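Local coordinates for putative alcohol dehydrogenase (Sinorhizobium meliloti, PDB 4J6F), which probably acts as an NAD(P)-linked alcohol dehydrogenase of the medium-chain dehydrogenase/reductase superfamily, possibly with zinc, at residues A[261-266]-A[291-296]. Numbering follows the deposited sequence.
Sequences DLAEAV and LKILRP
I293, at the C-terminal end of helix 287-293, reaches across to the N-terminal part of helix 262-270 and meets L262, A263 and V266 on one face of it. With CG1 beside the backbone N (chi1 -74°) and CD1 extended beyond it (chi2 154°), CD1 comes within 3.8 Å of L262 CG, the two side chains crossing at about a right angle. The middle of the branch rests on A263, where CG1 is 3.8 Å from both CA and CB; the small methyl lets the isoleucine come right down to the backbone. The other branch, CG2, meets V266 CG1 more distantly, at 4.1 Å. V266 and I293 also both touch L211 of the parallel sheet, so the contact joins two helices of the Rossmann-type domain over its strands. With an alanine here, CG1, CG2 and CD1 of I293 are gone, which is likely to leave a gap against L262, A263 and V266. The other side is looser and polar: D261, poorly ordered, caps the helix by accepting from A263 N at OD1, while K292 NZ stays 5.4 Å from D261 OD2 and pairs instead with D89 of the second subunit. Between segments 261-266 and 291-296 the contact is therefore apolar packing, and the opposite charges of D261 and K292 probably add little.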
loop_
_atom_site.group_PDB
_atom_site.type_symbol
_atom_site.label_atom_id
_atom_site.label_comp_id
_atom_site.label_asym_id
_atom_site.label_seq_id
_atom_site.Cartn_x
_atom_site.Cartn_y
_atom_site.Cartn_z
ATOM N N ASP A 261 5.887 -25.929 -1.807
ATOM C CA ASP A 261 6.111 -24.512 -2.036
ATOM C C ASP A 261 4.730 -23.896 -2.216
ATOM O O ASP A 261 3.911 -24.388 -3.007
ATOM C CB ASP A 261 6.968 -24.291 -3.288
ATOM C CG ASP A 261 7.390 -22.831 -3.476
ATOM O OD1 ASP A 261 6.659 -21.903 -3.066
ATOM O OD2 ASP A 261 8.467 -22.602 -4.061
ATOM N N LEU A 262 4.483 -22.821 -1.475
ATOM C CA LEU A 262 3.212 -22.112 -1.541
ATOM C C LEU A 262 2.868 -21.630 -2.948
ATOM O O LEU A 262 1.753 -21.843 -3.421
ATOM C CB LEU A 262 3.184 -20.942 -0.550
ATOM C CG LEU A 262 1.820 -20.257 -0.408
ATOM C CD1 LEU A 262 0.699 -21.252 -0.150
ATOM C CD2 LEU A 262 1.847 -19.216 0.699
ATOM N N ALA A 263 3.829 -21.001 -3.616
ATOM C CA ALA A 263 3.594 -20.415 -4.924
ATOM C C ALA A 263 3.142 -21.454 -5.946
ATOM O O ALA A 263 2.229 -21.187 -6.737
ATOM C CB ALA A 263 4.831 -19.676 -5.401
ATOM N N GLU A 264 3.770 -22.632 -5.910
ATOM C CA GLU A 264 3.402 -23.755 -6.788
ATOM C C GLU A 264 2.003 -24.249 -6.472
ATOM O O GLU A 264 1.174 -24.413 -7.372
ATOM C CB GLU A 264 4.386 -24.919 -6.641
ATOM C CG GLU A 264 5.436 -25.022 -7.739
ATOM C CD GLU A 264 6.403 -26.176 -7.515
ATOM O OE1 GLU A 264 7.281 -26.074 -6.627
ATOM O OE2 GLU A 264 6.289 -27.193 -8.233
ATOM N N ALA A 265 1.756 -24.479 -5.182
ATOM C CA ALA A 265 0.453 -24.925 -4.694
ATOM C C ALA A 265 -0.673 -23.943 -5.065
ATOM O O ALA A 265 -1.771 -24.359 -5.457
ATOM C CB ALA A 265 0.505 -25.171 -3.190
ATOM N N VAL A 266 -0.393 -22.647 -4.964
ATOM C CA VAL A 266 -1.368 -21.641 -5.350
ATOM C C VAL A 266 -1.633 -21.725 -6.857
ATOM O O VAL A 266 -2.792 -21.769 -7.289
ATOM C CB VAL A 266 -0.940 -20.226 -4.907
ATOM C CG1 VAL A 266 -1.871 -19.180 -5.490
ATOM C CG2 VAL A 266 -0.967 -20.115 -3.393
ATOM N N LEU A 291 3.749 -11.516 -1.430
ATOM C CA LEU A 291 4.184 -10.497 -2.392
ATOM C C LEU A 291 4.771 -11.110 -3.658
ATOM O O LEU A 291 4.672 -10.517 -4.733
ATOM C CB LEU A 291 5.202 -9.534 -1.777
ATOM C CG LEU A 291 4.865 -8.746 -0.503
ATOM C CD1 LEU A 291 6.006 -7.783 -0.201
ATOM C CD2 LEU A 291 3.537 -7.999 -0.589
ATOM N N LYS A 292 5.382 -12.287 -3.533
ATOM C CA LYS A 292 5.910 -12.998 -4.698
ATOM C C LYS A 292 4.783 -13.521 -5.590
ATOM O O LYS A 292 4.836 -13.392 -6.814
ATOM C CB LYS A 292 6.817 -14.147 -4.268
ATOM C CG LYS A 292 8.131 -13.720 -3.632
ATOM C CD LYS A 292 8.941 -14.933 -3.173
ATOM C CE LYS A 292 9.256 -15.882 -4.327
ATOM N NZ LYS A 292 9.527 -17.269 -3.870
ATOM N N ILE A 293 3.767 -14.104 -4.952
ATOM C CA ILE A 293 2.620 -14.728 -5.617
ATOM C C ILE A 293 1.725 -13.698 -6.309
ATOM O O ILE A 293 1.221 -13.933 -7.400
ATOM C CB ILE A 293 1.800 -15.541 -4.595
ATOM C CG1 ILE A 293 2.545 -16.830 -4.237
ATOM C CG2 ILE A 293 0.407 -15.852 -5.119
ATOM C CD1 ILE A 293 2.220 -17.392 -2.864
ATOM N N LEU A 294 1.540 -12.562 -5.651
ATOM C CA LEU A 294 0.707 -11.484 -6.135
ATOM C C LEU A 294 1.143 -11.034 -7.536
ATOM O O LEU A 294 2.336 -10.819 -7.783
ATOM C CB LEU A 294 0.799 -10.333 -5.137
ATOM C CG LEU A 294 -0.278 -9.259 -5.153
ATOM C CD1 LEU A 294 -1.670 -9.873 -5.219
ATOM C CD2 LEU A 294 -0.129 -8.389 -3.915
ATOM N N ARG A 295 0.179 -10.905 -8.452
ATOM C CA ARG A 295 0.463 -10.477 -9.831
ATOM C C ARG A 295 0.925 -9.034 -9.814
ATOM O O ARG A 295 0.540 -8.278 -8.913
ATOM C CB ARG A 295 -0.779 -10.595 -10.720
ATOM C CG ARG A 295 -1.756 -9.445 -10.564
ATOM C CD ARG A 295 -3.066 -9.717 -11.263
ATOM N NE ARG A 295 -2.877 -9.686 -12.703
ATOM C CZ ARG A 295 -3.694 -10.247 -13.588
ATOM N NH1 ARG A 295 -3.410 -10.162 -14.877
ATOM N NH2 ARG A 295 -4.778 -10.904 -13.191
ATOM N N PRO A 296 1.739 -8.636 -10.814
ATOM C CA PRO A 296 2.159 -7.225 -10.882
ATOM C C PRO A 296 0.942 -6.301 -10.976
ATOM O O PRO A 296 -0.022 -6.648 -11.644
ATOM C CB PRO A 296 3.003 -7.168 -12.160
ATOM C CG PRO A 296 3.424 -8.581 -12.419
ATOM C CD PRO A 296 2.294 -9.436 -11.920
#